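Aldehyde dehydrogenase (Burkholderia vietnamiensis, PDB 5KF0) probably oxidises aldehydes to carboxylic acids with a nicotinamide coenzyme, and forms a tetramer that binds NADPH. Local coordinates at residues Met9-Asp12 / Thr13-Tyr16; Ala61-Pro64 / Met65-Pro69; Arg72-Ala75 / Val76-Cys80; Glu247-Gly250 / Lys251-Val254. One frame throughout, in Å; residues are numbered along the deposited sequence. Where two conformers were deposited one is given.

Overall arrangement
The four contacts are local, each within one continuous run of chain, and follow one another in sequence. Interactions 2 and 3 are direct neighbours, their centres about 14 Å apart: helix 62-67 leads into helix 70-86, and Arg-73 reaches back to Met-65 O through a weak hydrogen bond. Interaction 1 lies apart at the surface, its centre about 24 Å from that of interaction 3, and the side chain of Leu-10 comes to about 6 Å from a bound magnesium ion. Interaction 4 joins a helix to a strand of the coenzyme-binding sheet, with the side chain of Ala-249 about 11 Å from NADPH. Interactions 2 and 4 both touch the second subunit, while interaction 3 meets the fourth.

Interaction 1. Residues Met9-Asp12 / Thr13-Tyr16; sequences MLKD and TYPY
At the entrance to strand 13-18, a member of a small mixed sheet near the N terminus, the chain turns so that Lys-11 lies over the ring of Tyr-14. A backbone-to-side-chain hydrogen bond fastens the turn: Lys-11 N donates to Tyr-14 OH at 3.0 Å, almost straight at 172°. The hydroxyl in turn donates to a water 2.6 Å from Tyr-14 OH, and this water donates to Met-9 O. The phenol oxygen is thus gripped both as acceptor and as donor, which directs its proton to the water.

Lys-11 CB rests over one ring face in a CH-pi contact, 4.1 Å from the centroid. Beyond it the lysine chain bends at chi3 (-87°), and CE settles 3.5 Å from Tyr-14 CE1. Leu-10 crosses the tyrosine at about a right angle, its CD1 3.2 Å from Tyr-14 OH and set obliquely to the ring. Farther out, Tyr-14 packs on Thr-41 and Val-43 of strand 39-43 and on Val-192 and Leu-195 of helix 192-202, while Thr-41 OG1 is hydrogen-bonded to Lys-11 O. The lysine amine closes a second bridge: Lys-11 NZ donates to a water at 2.8 Å, which donates onward to Thr-13 O.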
loop_
_atom_site.group_PDB
_atom_site.type_symbol
_atom_site.label_atom_id
_atom_site.label_comp_id
_atom_site.label_asym_id
_atom_site.label_seq_id
_atom_site.Cartn_x
_atom_site.Cartn_y
_atom_site.Cartn_z
ATOM N N MET A 9 -21.002 39.551 -10.894
ATOM C CA MET A 9 -21.145 39.246 -9.480
ATOM C C MET A 9 -19.988 39.754 -8.631
ATOM O O MET A 9 -20.013 39.560 -7.410
ATOM C CB MET A 9 -21.300 37.731 -9.266
ATOM C CG MET A 9 -22.509 37.115 -9.953
ATOM S SD MET A 9 -24.092 37.627 -9.243
ATOM C CE MET A 9 -24.093 36.713 -7.701
ATOM N N LEU A 10 -18.982 40.395 -9.229
ATOM C CA LEU A 10 -17.872 40.921 -8.439
ATOM C C LEU A 10 -18.361 42.068 -7.562
ATOM O O LEU A 10 -18.983 43.015 -8.051
ATOM C CB LEU A 10 -16.738 41.391 -9.354
ATOM C CG LEU A 10 -15.384 41.707 -8.708
ATOM C CD1 LEU A 10 -14.778 40.470 -8.064
ATOM C CD2 LEU A 10 -14.409 42.289 -9.731
ATOM N N LYS A 11 -18.102 41.974 -6.261
ATOM C CA LYS A 11 -18.577 42.986 -5.333
ATOM C C LYS A 11 -17.648 44.204 -5.332
ATOM O O LYS A 11 -16.477 44.128 -5.716
ATOM C CB LYS A 11 -18.698 42.391 -3.927
ATOM C CG LYS A 11 -19.719 41.253 -3.843
ATOM C CD LYS A 11 -20.007 40.828 -2.402
ATOM C CE LYS A 11 -19.023 39.781 -1.893
ATOM N NZ LYS A 11 -19.266 39.407 -0.463
ATOM N N ASP A 12 -18.200 45.344 -4.903
ATOM C CA ASP A 12 -17.407 46.565 -4.788
ATOM C C ASP A 12 -16.382 46.466 -3.672
ATOM O O ASP A 12 -15.321 47.102 -3.751
ATOM C CB ASP A 12 -18.304 47.774 -4.523
ATOM C CG ASP A 12 -19.067 48.222 -5.744
ATOM O OD1 ASP A 12 -18.729 47.789 -6.865
ATOM O OD2 ASP A 12 -20.000 49.031 -5.575
ATOM N N THR A 13 -16.692 45.705 -2.620
ATOM C CA THR A 13 -15.789 45.471 -1.501
ATOM C C THR A 13 -15.911 44.018 -1.052
ATOM O O THR A 13 -16.958 43.385 -1.228
ATOM C CB THR A 13 -16.079 46.380 -0.294
ATOM O OG1 THR A 13 -17.337 46.020 0.278
ATOM C CG2 THR A 13 -16.118 47.860 -0.691
ATOM N N TYR A 14 -14.834 43.505 -0.448
ATOM C CA TYR A 14 -14.786 42.177 0.148
ATOM C C TYR A 14 -14.216 42.265 1.557
ATOM O O TYR A 14 -13.308 43.066 1.816
ATOM C CB TYR A 14 -13.921 41.192 -0.684
ATOM C CG TYR A 14 -14.588 40.762 -1.971
ATOM C CD1 TYR A 14 -15.279 39.554 -2.056
ATOM C CD2 TYR A 14 -14.549 41.572 -3.094
ATOM C CE1 TYR A 14 -15.897 39.168 -3.229
ATOM C CE2 TYR A 14 -15.166 41.193 -4.277
ATOM C CZ TYR A 14 -15.840 39.992 -4.334
ATOM O OH TYR A 14 -16.461 39.626 -5.504
ATOM N N PRO A 15 -14.716 41.449 2.481
ATOM C CA PRO A 15 -14.095 41.340 3.801
ATOM C C PRO A 15 -12.943 40.348 3.757
ATOM O O PRO A 15 -12.752 39.630 2.773
ATOM C CB PRO A 15 -15.237 40.798 4.660
ATOM C CG PRO A 15 -15.939 39.835 3.700
ATOM C CD PRO A 15 -15.804 40.469 2.310
ATOM N N TYR A 16 -12.175 40.303 4.841
ATOM C CA TYR A 16 -11.342 39.126 5.055
ATOM C C TYR A 16 -12.055 38.198 6.026
ATOM O O TYR A 16 -13.085 38.542 6.603
ATOM C CB TYR A 16 -9.913 39.466 5.527
ATOM C CG TYR A 16 -9.704 40.264 6.796
ATOM C CD1 TYR A 16 -10.132 39.791 8.038
ATOM C CD2 TYR A 16 -9.003 41.466 6.763
ATOM C CE1 TYR A 16 -9.902 40.519 9.202
ATOM C CE2 TYR A 16 -8.773 42.191 7.916
ATOM C CZ TYR A 16 -9.225 41.721 9.129
ATOM O OH TYR A 16 -8.997 42.440 10.283
HETATM O O HOH W 1 -18.405 37.884 -5.324
HETATM O O HOH W 2 -18.813 41.974 0.432
#

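Interaction 2. Residues Ala61-Pro64 / Met65-Pro69; sequences AVKP and MRELP
The guanidinium of Arg-66, in one of its two conformers, has Lys-63 CA over one face and Val-62 CG1 at its edge, near its plane. Arg-66 NH1 is 3.8 Å from Lys-63 CA, and NH2 lies alongside the lysine's aliphatic stem, 3.5 Å from Lys-63 CG. This placement follows from a side chain that leaves extended, with CG trans to the backbone N, and then bends at chi3 (82°), which swings the flat group back along the preceding turn. The other flat group, the carboxylate of Glu-67, presents OE2 to Lys-63 NZ in a salt bridge; its modelled length of 2.4 Å is too short to be taken literally.

These side chains project from helix 62-67, a short helix between helices 48-60 and 70-86. Its backbone runs in i to i+4 bonds: Met-65 N to Ala-61 O and Arg-66 N to Val-62 O, each 2.9 Å, then Glu-67 N to Lys-63 O at 3.0 Å. The pattern fades at the C-terminal end, where Pro-64 O receives merely weak bonds from Glu-67 N and Leu-68 N; Pro-69 occupies the N-cap position of helix 70-86.

Lys-63 NZ and Arg-66 NH2 approach to 4.2 Å, two positive groups whose closeness is probably offset by the acidic partners nearby. Arg-66 NH2 forms its salt bridge with Glu-433 of the second subunit, to which Lys-63 NZ also makes a long, weak ion pair. On the inner side, Met-65 packs on Pro-207 and Ala-210, and its CG stands 3.3 Å from Ala-61 O.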
loop_
_atom_site.group_PDB
_atom_site.type_symbol
_atom_site.label_atom_id
_atom_site.label_comp_id
_atom_site.label_asym_id
_atom_site.label_seq_id
_atom_site.Cartn_x
_atom_site.Cartn_y
_atom_site.Cartn_z
ATOM N N ALA A 61 -8.668 25.852 17.669
ATOM C CA ALA A 61 -9.443 24.942 16.832
ATOM C C ALA A 61 -8.778 23.589 16.612
ATOM O O ALA A 61 -9.377 22.729 15.961
ATOM C CB ALA A 61 -9.723 25.583 15.464
ATOM N N VAL A 62 -7.560 23.374 17.118
ATOM C CA VAL A 62 -6.830 22.137 16.828
ATOM C C VAL A 62 -7.610 20.911 17.302
ATOM O O VAL A 62 -7.824 19.958 16.542
ATOM C CB VAL A 62 -5.424 22.195 17.446
ATOM C CG1 VAL A 62 -4.788 20.806 17.445
ATOM C CG2 VAL A 62 -4.573 23.177 16.645
ATOM N N LYS A 63 -8.034 20.904 18.566
ATOM C CA LYS A 63 -8.725 19.718 19.072
ATOM C C LYS A 63 -10.088 19.540 18.407
ATOM O O LYS A 63 -10.388 18.420 17.955
ATOM C CB LYS A 63 -8.814 19.774 20.601
ATOM C CG LYS A 63 -9.438 18.536 21.231
ATOM C CD LYS A 63 -9.167 18.513 22.737
ATOM C CE LYS A 63 -10.325 17.907 23.514
ATOM N NZ LYS A 63 -10.446 16.445 23.279
ATOM N N PRO A 64 -10.927 20.573 18.263
ATOM C CA PRO A 64 -12.201 20.363 17.555
ATOM C C PRO A 64 -12.033 19.857 16.127
ATOM O O PRO A 64 -12.806 18.997 15.679
ATOM C CB PRO A 64 -12.842 21.756 17.595
ATOM C CG PRO A 64 -12.277 22.385 18.821
ATOM C CD PRO A 64 -10.868 21.906 18.900
ATOM N N MET A 65 -11.039 20.366 15.397
ATOM C CA MET A 65 -10.791 19.877 14.043
ATOM C C MET A 65 -10.326 18.429 14.060
ATOM O O MET A 65 -10.755 17.625 13.226
ATOM C CB MET A 65 -9.753 20.760 13.342
ATOM C CG MET A 65 -10.309 22.072 12.844
ATOM S SD MET A 65 -11.603 21.818 11.600
ATOM C CE MET A 65 -10.670 21.127 10.251
ATOM N N ARG A 66 -9.449 18.083 15.007
ATOM C CA ARG A 66 -8.951 16.715 15.116
ATOM C C ARG A 66 -10.074 15.731 15.434
ATOM O O ARG A 66 -10.012 14.561 15.038
ATOM C CB ARG A 66 -7.864 16.652 16.191
ATOM C CG ARG A 66 -7.259 15.279 16.409
ATOM C CD ARG A 66 -6.163 15.302 17.473
ATOM N NE ARG A 66 -6.678 15.247 18.844
ATOM C CZ ARG A 66 -6.478 16.187 19.765
ATOM N NH1 ARG A 66 -5.777 17.278 19.470
ATOM N NH2 ARG A 66 -6.976 16.033 20.984
ATOM N N GLU A 67 -11.104 16.179 16.133
ATOM C CA GLU A 67 -12.192 15.292 16.524
ATOM C C GLU A 67 -13.294 15.187 15.479
ATOM O O GLU A 67 -14.165 14.322 15.607
ATOM C CB GLU A 67 -12.777 15.754 17.860
ATOM C CG GLU A 67 -11.775 15.582 18.993
ATOM C CD GLU A 67 -12.303 16.018 20.333
ATOM O OE1 GLU A 67 -13.309 16.753 20.374
ATOM O OE2 GLU A 67 -11.703 15.621 21.353
ATOM N N LEU A 68 -13.280 16.042 14.467
ATOM C CA LEU A 68 -14.261 15.974 13.394
ATOM C C LEU A 68 -14.135 14.643 12.658
ATOM O O LEU A 68 -13.055 14.341 12.124
ATOM C CB LEU A 68 -14.036 17.139 12.438
ATOM C CG LEU A 68 -15.203 17.742 11.665
ATOM C CD1 LEU A 68 -16.247 18.264 12.637
ATOM C CD2 LEU A 68 -14.678 18.862 10.776
ATOM N N PRO A 69 -15.190 13.834 12.586
ATOM C CA PRO A 69 -15.075 12.544 11.890
ATOM C C PRO A 69 -14.845 12.728 10.400
ATOM O O PRO A 69 -15.184 13.752 9.808
ATOM C CB PRO A 69 -16.424 11.862 12.149
ATOM C CG PRO A 69 -17.055 12.633 13.247
ATOM C CD PRO A 69 -16.530 14.026 13.170
#

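Interaction 3. Residues Arg72-Ala75 / Val76-Cys80; sequences RRQA and VLDHC
Val-76 meets the preceding turn through both backbone and side chain, its N donating to Arg-72 O at 3.1 Å and its CG2 lying 3.5 Å from that same oxygen. With CG1 trans to the backbone N (chi1 167°), CG2 is the branch set back beside the nitrogen, which explains why it is the methyl that meets Arg-72 O. Ala-75 contributes through its carbonyl, accepting from His-79 N at 2.9 Å.

The residues belong to helix 70-86, a long helix of the aldehyde dehydrogenase fold that packs against helices 103-123, 164-178 and 192-202. Val-76 faces Leu-201, whereas Leu-77 fits among Phe-117, Ala-120, Ala-173 and Leu-176.

Gln-74 holds the next turn by its backbone, Asp-78 N donating to Gln-74 O at 2.8 Å. Its side chain passes Asp-78 at a slant: Gln-74 CG is 3.6 Å from Asp-78 OD2, with the amide and carboxylate planes 29° apart. The polar ends are bonded to helix 103-123 of the same chain and to the fourth subunit, Gln-74 NE2 to Ser-121 O and to Glu-122 OE2 of the fourth subunit, and Asp-78 OD1 to Ser-121 OG of its own chain. Asp-78 OD2 forms a salt bridge with Arg-118 of the fourth subunit.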
loop_
_atom_site.group_PDB
_atom_site.type_symbol
_atom_site.label_atom_id
_atom_site.label_comp_id
_atom_site.label_asym_id
_atom_site.label_seq_id
_atom_site.Cartn_x
_atom_site.Cartn_y
_atom_site.Cartn_z
ATOM N N ARG A 72 -17.630 13.947 8.178
ATOM C CA ARG A 72 -17.956 15.364 8.326
ATOM C C ARG A 72 -16.986 16.233 7.535
ATOM O O ARG A 72 -17.401 17.217 6.905
ATOM C CB ARG A 72 -17.947 15.766 9.804
ATOM C CG ARG A 72 -19.162 15.309 10.616
ATOM C CD ARG A 72 -20.333 16.300 10.519
ATOM N NE ARG A 72 -19.955 17.665 10.896
ATOM C CZ ARG A 72 -20.047 18.156 12.130
ATOM N NH1 ARG A 72 -20.505 17.398 13.115
ATOM N NH2 ARG A 72 -19.682 19.406 12.379
ATOM N N ARG A 73 -15.684 15.895 7.569
ATOM C CA ARG A 73 -14.713 16.613 6.747
ATOM C C ARG A 73 -15.054 16.465 5.274
ATOM O O ARG A 73 -15.008 17.437 4.512
ATOM C CB ARG A 73 -13.295 16.100 7.015
ATOM C CG ARG A 73 -12.804 16.326 8.447
ATOM C CD ARG A 73 -11.497 15.578 8.687
ATOM N NE ARG A 73 -11.109 15.554 10.095
ATOM C CZ ARG A 73 -9.954 15.058 10.527
ATOM N NH1 ARG A 73 -9.089 14.561 9.655
ATOM N NH2 ARG A 73 -9.658 15.059 11.823
ATOM N N GLN A 74 -15.412 15.250 4.859
ATOM C CA GLN A 74 -15.856 15.042 3.485
ATOM C C GLN A 74 -17.062 15.915 3.148
ATOM O O GLN A 74 -17.142 16.484 2.051
ATOM C CB GLN A 74 -16.194 13.569 3.272
ATOM C CG GLN A 74 -16.584 13.255 1.831
ATOM C CD GLN A 74 -16.956 11.799 1.637
ATOM O OE1 GLN A 74 -17.885 11.299 2.261
ATOM N NE2 GLN A 74 -16.221 11.107 0.773
ATOM N N ALA A 75 -18.028 16.022 4.073
ATOM C CA ALA A 75 -19.225 16.807 3.793
ATOM C C ALA A 75 -18.889 18.277 3.580
ATOM O O ALA A 75 -19.513 18.949 2.747
ATOM C CB ALA A 75 -20.236 16.650 4.931
ATOM N N VAL A 76 -17.924 18.800 4.344
ATOM C CA VAL A 76 -17.471 20.176 4.144
ATOM C C VAL A 76 -16.904 20.336 2.742
ATOM O O VAL A 76 -17.239 21.282 2.019
ATOM C CB VAL A 76 -16.437 20.563 5.218
ATOM C CG1 VAL A 76 -15.744 21.857 4.836
ATOM C CG2 VAL A 76 -17.120 20.706 6.585
ATOM N N LEU A 77 -16.056 19.393 2.327
ATOM C CA LEU A 77 -15.463 19.466 0.992
ATOM C C LEU A 77 -16.528 19.352 -0.095
ATOM O O LEU A 77 -16.468 20.063 -1.110
ATOM C CB LEU A 77 -14.402 18.372 0.840
ATOM C CG LEU A 77 -13.172 18.643 1.725
ATOM C CD1 LEU A 77 -12.364 17.360 1.988
ATOM C CD2 LEU A 77 -12.292 19.721 1.102
ATOM N N ASP A 78 -17.515 18.475 0.108
ATOM C CA ASP A 78 -18.588 18.322 -0.871
ATOM C C ASP A 78 -19.422 19.588 -0.983
ATOM O O ASP A 78 -19.890 19.926 -2.077
ATOM C CB ASP A 78 -19.496 17.152 -0.500
ATOM C CG ASP A 78 -18.806 15.817 -0.619
ATOM O OD1 ASP A 78 -17.820 15.719 -1.384
ATOM O OD2 ASP A 78 -19.260 14.860 0.048
ATOM N N HIS A 79 -19.657 20.280 0.144
ATOM C CA HIS A 79 -20.356 21.560 0.086
ATOM C C HIS A 79 -19.610 22.554 -0.790
ATOM O O HIS A 79 -20.225 23.276 -1.587
ATOM C CB HIS A 79 -20.523 22.161 1.478
ATOM C CG HIS A 79 -21.230 23.482 1.469
ATOM N ND1 HIS A 79 -22.595 23.594 1.319
ATOM C CD2 HIS A 79 -20.758 24.749 1.571
ATOM C CE1 HIS A 79 -22.936 24.872 1.337
ATOM N NE2 HIS A 79 -21.842 25.593 1.497
ATOM N N CYS A 80 -18.282 22.613 -0.638
ATOM C CA CYS A 80 -17.457 23.470 -1.480
ATOM C C CYS A 80 -17.608 23.112 -2.955
ATOM O O CYS A 80 -17.824 23.992 -3.794
ATOM C CB CYS A 80 -15.993 23.367 -1.064
ATOM S SG CYS A 80 -15.657 24.093 0.565
#

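Interaction 4. Residues Glu247-Gly250 / Lys251-Val254; sequences EKAG and KKKV
Lys-252 folds back on Ala-249, and its amine donates to the backbone carbonyl there, with Lys-252 NZ 2.9 Å from Ala-249 O. The nitrogen lies in the carbonyl plane, at a C=O...N angle of 154°. A lysine three residues on can make this bond because its chain curls: CG lies between the backbone N and the carbonyl carbon (chi1 59°), and further bends at chi3 and chi4 carry NZ round to the oxygen. The curl also sets Lys-252 CG 3.8 Å from Ala-249 CB. That methyl points into the turn, where it meets Val-254 CG2 at 3.5 Å, so that a lysine stem and a valine branch both pack on the one small side chain.

The turn links helix 239-248 to strand 253-257 within a beta-alpha-beta crossover of the Rossmann-like coenzyme-binding domain, strands 232-236 and 253-257 lying parallel in its sheet. Gly-250 makes the change of direction. It leaves helical geometry with positive phi (76°), a conformation in which a CB would crowd the preceding carbonyl oxygen.

The next shell fixes the amine of Lys-252, which also donates to Thr-225 O and Asp-227 O; three backbone carbonyls thus accept from the amine of this buried lysine, which would be expected to stabilise its positive charge. Lys-251, by contrast, extends to the second subunit, where it pairs with Asp-459 and lies against Trp-243 in a cation-pi contact. Lys-246 of that subunit donates from NZ to both Gly-250 O and Lys-252 O.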
loop_
_atom_site.group_PDB
_atom_site.type_symbol
_atom_site.label_atom_id
_atom_site.label_comp_id
_atom_site.label_asym_id
_atom_site.label_seq_id
_atom_site.Cartn_x
_atom_site.Cartn_y
_atom_site.Cartn_z
ATOM N N GLU A 247 14.730 29.741 5.457
ATOM C CA GLU A 247 15.772 30.132 6.409
ATOM C C GLU A 247 15.201 30.792 7.658
ATOM O O GLU A 247 15.852 30.782 8.709
ATOM C CB GLU A 247 16.761 31.095 5.754
ATOM C CG GLU A 247 17.530 30.523 4.583
ATOM C CD GLU A 247 18.549 31.505 4.033
ATOM O OE1 GLU A 247 18.320 32.730 4.144
ATOM O OE2 GLU A 247 19.580 31.048 3.495
ATOM N N LYS A 248 14.021 31.400 7.561
ATOM C CA LYS A 248 13.431 32.149 8.664
ATOM C C LYS A 248 12.338 31.376 9.392
ATOM O O LYS A 248 11.758 31.898 10.351
ATOM C CB LYS A 248 12.844 33.473 8.154
ATOM C CG LYS A 248 13.840 34.455 7.571
ATOM C CD LYS A 248 13.085 35.589 6.892
ATOM C CE LYS A 248 13.902 36.863 6.835
ATOM N NZ LYS A 248 13.960 37.523 8.172
ATOM N N ALA A 249 12.041 30.152 8.958
ATOM C CA ALA A 249 10.833 29.466 9.412
ATOM C C ALA A 249 10.918 28.968 10.847
ATOM O O ALA A 249 9.874 28.715 11.458
ATOM C CB ALA A 249 10.535 28.280 8.496
ATOM N N GLY A 250 12.117 28.806 11.399
ATOM C CA GLY A 250 12.204 28.252 12.740
ATOM C C GLY A 250 11.981 26.749 12.768
ATOM O O GLY A 250 12.437 26.032 11.870
ATOM N N LYS A 251 11.253 26.259 13.776
ATOM C CA LYS A 251 11.125 24.815 13.980
ATOM C C LYS A 251 10.139 24.135 13.038
ATOM O O LYS A 251 10.236 22.912 12.840
ATOM C CB LYS A 251 10.703 24.532 15.423
ATOM C CG LYS A 251 11.688 25.040 16.469
ATOM C CD LYS A 251 11.243 24.648 17.889
ATOM C CE LYS A 251 12.232 25.138 18.947
ATOM N NZ LYS A 251 11.645 25.057 20.322
ATOM N N LYS A 252 9.190 24.877 12.477
ATOM C CA LYS A 252 8.109 24.268 11.710
ATOM C C LYS A 252 8.637 23.523 10.487
ATOM O O LYS A 252 9.698 23.835 9.936
ATOM C CB LYS A 252 7.108 25.339 11.262
ATOM C CG LYS A 252 7.739 26.431 10.387
ATOM C CD LYS A 252 6.742 27.507 9.920
ATOM C CE LYS A 252 6.101 28.256 11.093
ATOM N NZ LYS A 252 7.059 28.997 11.979
ATOM N N LYS A 253 7.871 22.525 10.065
ATOM C CA LYS A 253 8.096 21.895 8.771
ATOM C C LYS A 253 7.855 22.897 7.647
ATOM O O LYS A 253 6.992 23.775 7.750
ATOM C CB LYS A 253 7.156 20.699 8.622
ATOM C CG LYS A 253 7.338 19.917 7.334
ATOM C CD LYS A 253 6.423 18.710 7.316
ATOM C CE LYS A 253 6.619 17.877 6.057
ATOM N NZ LYS A 253 8.012 17.360 5.931
ATOM N N VAL A 254 8.633 22.772 6.569
ATOM C CA VAL A 254 8.537 23.670 5.424
ATOM C C VAL A 254 8.333 22.848 4.163
ATOM O O VAL A 254 9.082 21.895 3.913
ATOM C CB VAL A 254 9.794 24.551 5.285
ATOM C CG1 VAL A 254 9.706 25.407 4.019
ATOM C CG2 VAL A 254 9.955 25.429 6.513
#